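Local coordinates for protein diaminopimelate decarboxylase (Methanocaldococcus jannaschii, PDB 1TWI) that catalyses the pyridoxal 5'-phosphate-dependent decarboxylation of meso-diaminopimelate to L-lysine, the final step of lysine biosynthesis, at residues A[60-65]-A[285-290]; A[130-135]-A[154-159]; A[205-210]-A[243-248]. All blocks are in the same frame, centred on the assembly; numbering follows the deposited sequence.

Interaction 1: A[60-65]-A[285-290]. With PLP (pyridoxal-5'-phosphate), chain E.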
loop_
_atom_site.group_PDB
_atom_site.type_symbol
_atom_site.label_atom_id
_atom_site.label_comp_id
_atom_site.label_asym_id
_atom_site.label_seq_id
_atom_site.Cartn_x
_atom_site.Cartn_y
_atom_site.Cartn_z
ATOM N N LYS A 60 8.539 -6.960 39.820
ATOM C CA LYS A 60 9.140 -6.272 38.656
ATOM C C LYS A 60 8.115 -5.459 37.867
ATOM O O LYS A 60 6.926 -5.463 38.178
ATOM C CB LYS A 60 9.826 -7.305 37.758
ATOM C CG LYS A 60 11.016 -7.969 38.482
ATOM C CD LYS A 60 11.951 -6.883 38.980
ATOM C CE LYS A 60 13.407 -7.022 38.585
ATOM N NZ LYS A 60 14.155 -7.904 39.555
ATOM N N GLU A 61 8.546 -4.738 36.853
ATOM C CA GLU A 61 7.546 -3.964 36.122
ATOM C C GLU A 61 6.947 -4.719 34.922
ATOM O O GLU A 61 7.569 -5.629 34.373
ATOM C CB GLU A 61 8.203 -2.658 35.657
ATOM C CG GLU A 61 7.219 -1.512 35.410
ATOM C CD GLU A 61 7.941 -0.195 35.025
ATOM O OE1 GLU A 61 9.210 -0.124 35.228
ATOM O OE2 GLU A 61 7.228 0.741 34.523
ATOM N N PHE A 62 5.722 -4.357 34.552
ATOM C CA PHE A 62 5.041 -4.900 33.365
ATOM C C PHE A 62 4.779 -3.668 32.481
ATOM O O PHE A 62 4.138 -2.696 32.933
ATOM C CB PHE A 62 3.688 -5.582 33.682
ATOM C CG PHE A 62 2.908 -5.936 32.431
ATOM C CD1 PHE A 62 3.381 -6.900 31.556
ATOM C CD2 PHE A 62 1.753 -5.231 32.087
ATOM C CE1 PHE A 62 2.701 -7.157 30.333
ATOM C CE2 PHE A 62 1.066 -5.477 30.866
ATOM C CZ PHE A 62 1.544 -6.433 30.007
ATOM N N ILE A 63 5.245 -3.706 31.232
ATOM C CA ILE A 63 5.098 -2.539 30.342
ATOM C C ILE A 63 4.442 -2.902 29.037
ATOM O O ILE A 63 4.889 -3.824 28.374
ATOM C CB ILE A 63 6.492 -1.935 29.946
ATOM C CG1 ILE A 63 7.210 -1.471 31.205
ATOM C CG2 ILE A 63 6.330 -0.712 28.946
ATOM C CD1 ILE A 63 8.675 -1.077 30.912
ATOM N N VAL A 64 3.406 -2.168 28.659
ATOM C CA VAL A 64 2.781 -2.399 27.360
ATOM C C VAL A 64 3.455 -1.394 26.401
ATOM O O VAL A 64 3.315 -0.167 26.550
ATOM C CB VAL A 64 1.272 -2.097 27.414
ATOM C CG1 VAL A 64 0.635 -2.328 26.041
ATOM C CG2 VAL A 64 0.613 -2.981 28.487
ATOM N N ALA A 65 4.229 -1.885 25.450
ATOM C CA ALA A 65 4.840 -0.964 24.488
ATOM C C ALA A 65 4.007 -1.066 23.209
ATOM O O ALA A 65 4.252 -1.936 22.328
ATOM C CB ALA A 65 6.316 -1.345 24.222
ATOM N N PRO A 285 12.554 -11.155 35.365
ATOM C CA PRO A 285 12.763 -9.814 34.786
ATOM C C PRO A 285 11.517 -8.916 34.694
ATOM O O PRO A 285 10.392 -9.342 35.031
ATOM C CB PRO A 285 13.285 -10.138 33.387
ATOM C CG PRO A 285 12.349 -11.359 32.998
ATOM C CD PRO A 285 12.348 -12.192 34.322
ATOM N N ASN A 286 11.727 -7.664 34.267
ATOM C CA ASN A 286 10.561 -6.835 33.946
ATOM C C ASN A 286 10.019 -7.496 32.690
ATOM O O ASN A 286 10.781 -8.067 31.924
ATOM C CB ASN A 286 10.976 -5.412 33.628
ATOM C CG ASN A 286 11.684 -4.783 34.772
ATOM O OD1 ASN A 286 11.116 -4.679 35.875
ATOM N ND2 ASN A 286 12.935 -4.381 34.553
ATOM N N LEU A 287 8.707 -7.427 32.473
ATOM C CA LEU A 287 8.118 -8.062 31.321
ATOM C C LEU A 287 7.539 -6.995 30.389
ATOM O O LEU A 287 6.842 -6.087 30.856
ATOM C CB LEU A 287 6.962 -9.023 31.779
ATOM C CG LEU A 287 6.061 -9.621 30.675
ATOM C CD1 LEU A 287 6.898 -10.425 29.687
ATOM C CD2 LEU A 287 4.937 -10.550 31.273
ATOM N N ILE A 288 7.844 -7.065 29.091
ATOM C CA ILE A 288 7.300 -6.076 28.149
ATOM C C ILE A 288 6.601 -6.814 27.021
ATOM O O ILE A 288 7.118 -7.861 26.559
ATOM C CB ILE A 288 8.448 -5.254 27.477
ATOM C CG1 ILE A 288 9.266 -4.542 28.564
ATOM C CG2 ILE A 288 7.880 -4.244 26.482
ATOM C CD1 ILE A 288 10.644 -3.927 28.060
ATOM N N LEU A 289 5.439 -6.312 26.585
ATOM C CA LEU A 289 4.749 -6.889 25.427
ATOM C C LEU A 289 4.586 -5.729 24.447
ATOM O O LEU A 289 4.578 -4.568 24.861
ATOM C CB LEU A 289 3.344 -7.448 25.780
ATOM C CG LEU A 289 3.322 -8.565 26.841
ATOM C CD1 LEU A 289 1.882 -9.193 26.941
ATOM C CD2 LEU A 289 4.323 -9.629 26.442
ATOM N N GLU A 290 4.424 -6.049 23.165
ATOM C CA GLU A 290 4.312 -5.016 22.122
ATOM C C GLU A 290 3.068 -5.182 21.310
ATOM O O GLU A 290 3.128 -5.234 20.100
ATOM C CB GLU A 290 5.532 -5.068 21.181
ATOM C CG GLU A 290 6.921 -4.832 21.893
ATOM C CD GLU A 290 8.133 -5.075 20.939
ATOM O OE1 GLU A 290 8.020 -5.847 19.952
ATOM O OE2 GLU A 290 9.204 -4.516 21.215
HETATM N N1 PLP E . 6.599 -5.942 17.708
HETATM C C2 PLP E . 7.265 -6.053 16.500
HETATM C C2A PLP E . 8.804 -6.198 16.571
HETATM C C3 PLP E . 6.504 -5.996 15.336
HETATM O O3 PLP E . 7.189 -6.106 14.168
HETATM C C4 PLP E . 5.139 -5.879 15.323
HETATM C C4A PLP E . 4.383 -5.829 13.952
HETATM O O4A PLP E . 5.054 -5.640 12.987
HETATM C C5 PLP E . 4.449 -5.769 16.552
HETATM C C6 PLP E . 5.213 -5.819 17.708
HETATM C C5A PLP E . 2.945 -5.637 16.741
HETATM O O4P PLP E . 2.222 -6.751 16.156
HETATM P P PLP E . 0.654 -6.907 16.338
HETATM O O1P PLP E . 0.343 -8.130 15.578
HETATM O O2P PLP E . 0.055 -5.681 15.709
HETATM O O3P PLP E . 0.366 -7.035 17.765
#

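Interaction 2: A[130-135]-A[154-159]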
loop_
_atom_site.group_PDB
_atom_site.type_symbol
_atom_site.label_atom_id
_atom_site.label_comp_id
_atom_site.label_asym_id
_atom_site.label_seq_id
_atom_site.Cartn_x
_atom_site.Cartn_y
_atom_site.Cartn_z
ATOM N N ALA A 130 15.461 1.241 25.482
ATOM C CA ALA A 130 16.376 0.375 24.742
ATOM C C ALA A 130 16.199 0.353 23.245
ATOM O O ALA A 130 15.092 0.551 22.732
ATOM C CB ALA A 130 16.254 -1.081 25.202
ATOM N N PHE A 131 17.310 0.098 22.564
ATOM C CA PHE A 131 17.253 -0.212 21.150
ATOM C C PHE A 131 17.174 -1.787 21.207
ATOM O O PHE A 131 18.007 -2.428 21.902
ATOM C CB PHE A 131 18.575 0.117 20.471
ATOM C CG PHE A 131 18.798 1.593 20.286
ATOM C CD1 PHE A 131 18.302 2.249 19.167
ATOM C CD2 PHE A 131 19.494 2.328 21.263
ATOM C CE1 PHE A 131 18.494 3.621 19.009
ATOM C CE2 PHE A 131 19.701 3.726 21.127
ATOM C CZ PHE A 131 19.202 4.369 19.995
ATOM N N ASN A 132 16.213 -2.402 20.497
ATOM C CA ASN A 132 16.172 -3.867 20.419
ATOM C C ASN A 132 17.044 -4.158 19.199
ATOM O O ASN A 132 16.588 -4.059 18.060
ATOM C CB ASN A 132 14.733 -4.362 20.200
ATOM C CG ASN A 132 13.831 -4.122 21.427
ATOM O OD1 ASN A 132 14.320 -3.973 22.559
ATOM N ND2 ASN A 132 12.491 -4.135 21.207
ATOM N N VAL A 133 18.301 -4.522 19.451
ATOM C CA VAL A 133 19.311 -4.739 18.414
ATOM C C VAL A 133 19.005 -5.894 17.536
ATOM O O VAL A 133 18.762 -6.990 18.022
ATOM C CB VAL A 133 20.699 -4.960 19.027
ATOM C CG1 VAL A 133 21.728 -5.279 17.931
ATOM C CG2 VAL A 133 21.100 -3.709 19.806
ATOM N N ASP A 134 19.076 -5.650 16.229
ATOM C CA ASP A 134 18.679 -6.655 15.272
ATOM C C ASP A 134 19.820 -7.450 14.657
ATOM O O ASP A 134 19.599 -8.538 14.133
ATOM C CB ASP A 134 17.875 -5.967 14.159
ATOM C CG ASP A 134 17.466 -6.929 13.057
ATOM O OD1 ASP A 134 18.265 -7.145 12.091
ATOM O OD2 ASP A 134 16.344 -7.495 13.178
ATOM N N SER A 135 21.022 -6.869 14.702
ATOM C CA SER A 135 22.197 -7.463 14.077
ATOM C C SER A 135 23.472 -6.986 14.759
ATOM O O SER A 135 23.474 -5.968 15.505
ATOM C CB SER A 135 22.248 -7.059 12.583
ATOM O OG SER A 135 22.417 -5.659 12.465
ATOM N N ASN A 154 21.375 2.088 25.877
ATOM C CA ASN A 154 20.822 0.886 26.478
ATOM C C ASN A 154 20.514 -0.056 25.327
ATOM O O ASN A 154 19.874 0.372 24.370
ATOM C CB ASN A 154 19.528 1.259 27.217
ATOM C CG ASN A 154 19.821 2.152 28.413
ATOM O OD1 ASN A 154 20.733 1.851 29.171
ATOM N ND2 ASN A 154 19.079 3.261 28.565
ATOM N N VAL A 155 20.987 -1.308 25.382
ATOM C CA VAL A 155 20.696 -2.245 24.304
ATOM C C VAL A 155 20.073 -3.546 24.794
ATOM O O VAL A 155 20.529 -4.112 25.788
ATOM C CB VAL A 155 21.947 -2.618 23.405
ATOM C CG1 VAL A 155 22.373 -1.345 22.488
ATOM C CG2 VAL A 155 23.136 -3.059 24.279
ATOM N N ALA A 156 18.992 -3.947 24.103
ATOM C CA ALA A 156 18.317 -5.219 24.316
ATOM C C ALA A 156 18.655 -5.955 22.991
ATOM O O ALA A 156 19.181 -5.348 22.048
ATOM C CB ALA A 156 16.781 -4.998 24.468
ATOM N N PHE A 157 18.404 -7.255 22.904
ATOM C CA PHE A 157 18.750 -7.970 21.702
ATOM C C PHE A 157 17.570 -8.735 21.197
ATOM O O PHE A 157 16.956 -9.503 21.955
ATOM C CB PHE A 157 19.934 -8.945 22.019
ATOM C CG PHE A 157 21.183 -8.225 22.394
ATOM C CD1 PHE A 157 21.318 -7.641 23.649
ATOM C CD2 PHE A 157 22.147 -7.985 21.426
ATOM C CE1 PHE A 157 22.411 -6.795 23.933
ATOM C CE2 PHE A 157 23.247 -7.136 21.700
ATOM C CZ PHE A 157 23.375 -6.551 22.927
ATOM N N ARG A 158 17.225 -8.536 19.927
ATOM C CA ARG A 158 16.084 -9.274 19.356
ATOM C C ARG A 158 16.663 -10.621 18.920
ATOM O O ARG A 158 17.515 -10.685 18.049
ATOM C CB ARG A 158 15.502 -8.556 18.124
ATOM C CG ARG A 158 14.406 -9.364 17.451
ATOM C CD ARG A 158 13.704 -8.588 16.309
ATOM N NE ARG A 158 12.530 -9.338 15.829
ATOM C CZ ARG A 158 11.623 -8.857 14.993
ATOM N NH1 ARG A 158 11.748 -7.620 14.520
ATOM N NH2 ARG A 158 10.588 -9.616 14.632
ATOM N N ILE A 159 16.192 -11.688 19.539
ATOM C CA ILE A 159 16.695 -13.026 19.239
ATOM C C ILE A 159 15.657 -13.879 18.524
ATOM O O ILE A 159 14.447 -13.653 18.674
ATOM C CB ILE A 159 17.054 -13.774 20.549
ATOM C CG1 ILE A 159 15.783 -13.888 21.456
ATOM C CG2 ILE A 159 18.011 -12.933 21.438
ATOM C CD1 ILE A 159 16.048 -14.665 22.831
HETATM O O HOH W 1 14.138 -6.047 14.188
#

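Interaction 3: A[205-210]-A[243-248]. With PLP (pyridoxal-5'-phosphate), chain E.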
loop_
_atom_site.group_PDB
_atom_site.type_symbol
_atom_site.label_atom_id
_atom_site.label_comp_id
_atom_site.label_asym_id
_atom_site.label_seq_id
_atom_site.Cartn_x
_atom_site.Cartn_y
_atom_site.Cartn_z
ATOM N N VAL A 205 20.590 -4.552 28.580
ATOM C CA VAL A 205 19.420 -4.549 29.479
ATOM C C VAL A 205 18.303 -5.603 29.173
ATOM O O VAL A 205 17.356 -5.713 29.935
ATOM C CB VAL A 205 18.652 -3.168 29.505
ATOM C CG1 VAL A 205 19.521 -2.043 30.083
ATOM C CG2 VAL A 205 18.146 -2.831 28.099
ATOM N N GLY A 206 18.382 -6.355 28.086
ATOM C CA GLY A 206 17.319 -7.332 27.881
ATOM C C GLY A 206 17.387 -8.122 26.600
ATOM O O GLY A 206 18.348 -7.977 25.803
ATOM N N VAL A 207 16.399 -8.994 26.400
ATOM C CA VAL A 207 16.287 -9.767 25.154
ATOM C C VAL A 207 14.826 -9.505 24.680
ATOM O O VAL A 207 13.941 -9.246 25.488
ATOM C CB VAL A 207 16.512 -11.293 25.392
ATOM C CG1 VAL A 207 18.014 -11.580 25.783
ATOM C CG2 VAL A 207 15.595 -11.753 26.513
ATOM N N HIS A 208 14.610 -9.574 23.384
ATOM C CA HIS A 208 13.312 -9.296 22.757
ATOM C C HIS A 208 13.060 -10.397 21.729
ATOM O O HIS A 208 14.007 -11.023 21.182
ATOM C CB HIS A 208 13.410 -7.931 22.040
ATOM C CG HIS A 208 12.312 -7.670 21.055
ATOM N ND1 HIS A 208 12.444 -7.918 19.711
ATOM C CD2 HIS A 208 11.066 -7.161 21.219
ATOM C CE1 HIS A 208 11.333 -7.560 19.084
ATOM N NE2 HIS A 208 10.478 -7.093 19.980
ATOM N N CYS A 209 11.777 -10.663 21.462
ATOM C CA CYS A 209 11.423 -11.648 20.451
ATOM C C CYS A 209 10.001 -11.259 20.003
ATOM O O CYS A 209 9.166 -10.817 20.803
ATOM C CB CYS A 209 11.414 -13.061 21.063
ATOM S SG CYS A 209 11.012 -14.333 19.879
ATOM N N HIS A 210 9.762 -11.368 18.715
ATOM C CA HIS A 210 8.463 -11.067 18.166
ATOM C C HIS A 210 8.330 -12.126 17.102
ATOM O O HIS A 210 9.179 -12.236 16.176
ATOM C CB HIS A 210 8.429 -9.704 17.514
ATOM C CG HIS A 210 7.159 -9.472 16.777
ATOM N ND1 HIS A 210 5.963 -9.250 17.432
ATOM C CD2 HIS A 210 6.879 -9.507 15.450
ATOM C CE1 HIS A 210 4.998 -9.160 16.536
ATOM N NE2 HIS A 210 5.530 -9.316 15.325
ATOM N N GLU A 243 17.793 -7.863 32.539
ATOM C CA GLU A 243 16.824 -7.050 33.287
ATOM C C GLU A 243 15.408 -7.044 32.741
ATOM O O GLU A 243 14.424 -6.968 33.513
ATOM C CB GLU A 243 17.332 -5.587 33.371
ATOM C CG GLU A 243 18.634 -5.514 34.182
ATOM C CD GLU A 243 19.387 -4.209 34.054
ATOM O OE1 GLU A 243 18.735 -3.165 33.763
ATOM O OE2 GLU A 243 20.646 -4.225 34.259
ATOM N N ASP A 244 15.299 -7.146 31.414
ATOM C CA ASP A 244 14.029 -7.072 30.691
ATOM C C ASP A 244 13.854 -8.217 29.717
ATOM O O ASP A 244 14.785 -8.532 28.982
ATOM C CB ASP A 244 13.948 -5.851 29.725
ATOM C CG ASP A 244 13.941 -4.485 30.413
ATOM O OD1 ASP A 244 13.660 -4.414 31.623
ATOM O OD2 ASP A 244 14.188 -3.455 29.700
ATOM N N VAL A 245 12.667 -8.805 29.689
ATOM C CA VAL A 245 12.317 -9.794 28.669
ATOM C C VAL A 245 11.106 -9.167 27.957
ATOM O O VAL A 245 10.090 -8.835 28.565
ATOM C CB VAL A 245 11.960 -11.169 29.270
ATOM C CG1 VAL A 245 11.294 -12.039 28.185
ATOM C CG2 VAL A 245 13.267 -11.856 29.729
ATOM N N ASN A 246 11.238 -8.966 26.651
ATOM C CA ASN A 246 10.167 -8.328 25.864
ATOM C C ASN A 246 9.722 -9.401 24.896
ATOM O O ASN A 246 10.530 -9.875 24.078
ATOM C CB ASN A 246 10.774 -7.092 25.155
ATOM C CG ASN A 246 9.793 -6.373 24.222
ATOM O OD1 ASN A 246 8.779 -6.941 23.776
ATOM N ND2 ASN A 246 10.125 -5.107 23.888
ATOM N N LEU A 247 8.458 -9.834 25.012
ATOM C CA LEU A 247 8.004 -10.911 24.151
ATOM C C LEU A 247 7.263 -10.484 22.897
ATOM O O LEU A 247 6.654 -11.309 22.204
ATOM C CB LEU A 247 7.182 -11.936 24.981
ATOM C CG LEU A 247 8.031 -12.583 26.123
ATOM C CD1 LEU A 247 7.096 -13.366 27.117
ATOM C CD2 LEU A 247 9.082 -13.556 25.546
ATOM N N GLY A 248 7.349 -9.190 22.548
ATOM C CA GLY A 248 6.760 -8.782 21.264
ATOM C C GLY A 248 5.241 -8.708 21.253
ATOM O O GLY A 248 4.582 -8.675 22.311
HETATM N N1 PLP E . 6.599 -5.942 17.708
HETATM C C2 PLP E . 7.265 -6.053 16.500
HETATM C C2A PLP E . 8.804 -6.198 16.571
HETATM C C3 PLP E . 6.504 -5.996 15.336
HETATM O O3 PLP E . 7.189 -6.106 14.168
HETATM C C4 PLP E . 5.139 -5.879 15.323
HETATM C C4A PLP E . 4.383 -5.829 13.952
HETATM O O4A PLP E . 5.054 -5.640 12.987
HETATM C C5 PLP E . 4.449 -5.769 16.552
HETATM C C6 PLP E . 5.213 -5.819 17.708
HETATM C C5A PLP E . 2.945 -5.637 16.741
HETATM O O4P PLP E . 2.222 -6.751 16.156
HETATM P P PLP E . 0.654 -6.907 16.338
HETATM O O1P PLP E . 0.343 -8.130 15.578
HETATM O O2P PLP E . 0.055 -5.681 15.709
HETATM O O3P PLP E . 0.366 -7.035 17.765
#

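Interaction 1: A[60-65]-A[285-290]
Pro285 lies beside Lys60 just ahead of the paired strands; Lys60 CB comes 3.5 Å from Pro285 O, an oxygen also hydrogen-bonded by Trp54. At Asn286 the side chain itself bonds across. With CG anti to its own carbonyl carbon (chi1 -60°), OD1 reaches the neighbouring strand and takes Glu61 N at 2.8 Å, on a lone pair and nearly straight (171°); Asp244 holds the ND2 end. Leu287 then bonds through both backbone atoms, N to Glu61 O and O to Ile63 N. Its side chain runs alongside Phe62, and its CG meets ring atom CD1 of Phe62 at 3.9 Å, at the ring's edge. Ile288 lies on the opposite face of the sheet, CG1 against Ile63 CB at 4.0 Å and CG2 against Ala65. Leu289 is back on the sheet face that carries Phe62, its CG at the ring edge, 3.8 Å from Phe62 CE1, while its N and O bond Ile63 O and Ala65 N. Phe51 of helix 37-58 stacks on Phe62. Glu290 CA lies 3.1 Å from Ala65 O, and its extended side chain brings OE1 to 2.7 Å from N1 of pyridoxal-5'-phosphate; His208 also bonds OE1, and Asn111 and Asn246 bond OE2. A carboxylate so close to the pyridine nitrogen is consistent with stabilising its protonated form, which would make the cofactor a better electron sink.

Interaction 2: A[130-135]-A[154-159]
Val133 sits at the tight centre of this parallel pair, wedged against the strand that follows it through the beta-alpha-beta crossover of helix 136-149. With CG1 anti to the backbone N (chi1 176°), CG2 is left beside that N and anti to the carbonyl carbon, lying 3.4 Å from Ala156 O and 3.8 Å from Val155 CG1. The same Ala156 O accepts Val133 N from above its carbonyl plane, 42° out of it. Val133 O in turn receives Arg158 N, and Val133 CB rests on Phe157 CD2; Ile142 of helix 136-149 covers both valines. One step earlier, Phe131 N bonds Asn154 O while Phe131 O accepts Ala156 N at 2.8 Å, and the Phe131 ring turns an edge to that Asn154 oxygen. On the other face of the sheet, toward the barrel interior, Asn132 OD1 lies 3.3 Å from Ala156 CB, and its ND2 bonds Asn111 OD1.

Beyond Val133 the contact is looser: Asp134 and Arg158 meet through a single water. Asp134 OD2 and Arg158 NH1 stay 4.8 Å apart; the water donates to Asp134 OD2 at 2.8 Å and accepts from Arg158 NH1 at 2.9 Å. Asp134 OD2 is also held by Gly181 N, and OD1 forms a salt bridge with Lys310 of the second subunit. The extended Arg158 reaches to about 4 Å from pyridoxal-5'-phosphate, nearest atoms. Two opposite charges are thus bridged without touching, in a chain of partners from Lys310 of the second subunit through Asp134 and the water to Arg158 beside the cofactor.

Interaction 3: A[205-210]-A[243-248]
His208 and Asn246 lie side by side near the C-terminal ends of the two strands of a parallel beta-alpha-beta unit of the TIM-like barrel, in which helix 219-237 leads from strand 202-208 to strand 244-246. The backbone ladder starts poorly: Asp244 N reaches Val205 O in a weak bond, bent to 126°. The next two bonds are straighter, Val207 N on Asp244 O at 3.1 Å and Asn246 N on Val207 O at 3.0 Å. Asn246 O accepts Cys209 N, in a bond that is bent again, and is also approached by His208 CA at 3.1 Å. Behind this ladder, away from the barrel interior, Val207 CG2 packs on Val245 CG2.

The buried polar side chains are satisfied mostly from other strands and loops. Asp244 OD2 forms a salt bridge with Arg129. Asn246 uses both ends of its amide: OD1 accepts Gly248 N at 2.9 Å in an Asx turn, while ND2 donates to Glu290 OE2. This fixes the rotation of the amide, which stands nearly perpendicular (89°) to the imidazole of His208, with Asn246 CG 3.4 Å from His208 CD2. CG anti to the backbone N (chi1 164°) lays the His208 ring alongside Asn246, where NE2 bonds Glu290 OE1; together with Asn246 ND2, two side-chain nitrogens thus grip the two oxygens of one carboxylate. The ring edge of His208 also meets the cofactor methyl. His210 ND1 accepts from Gly249 N, and the imidazole lies face to face with pyridoxal-5'-phosphate, whose C2 sits 3.4 Å above the ring centre.

Overall arrangement
From the N terminus, strand 62-67 comes first and finds its partner in strand 286-289 only some 220 residues later, so interaction 1 closes the long loop that completes the barrel. Interactions 2 and 3 are nested inside that loop and follow one another in series: 130-135 returns on 154-159 before 205-210 returns on 243-248. None crosses another. All three belong to one curled parallel sheet. Strand 153-160 neighbours strand 202-208, linking interaction 2 to interaction 3, and strand 244-246 neighbours strand 286-289, linking interaction 3 to interaction 1. Together they join barrel strands from whose C-terminal ends Arg158, His208, His210 and Glu290 reach the cofactor.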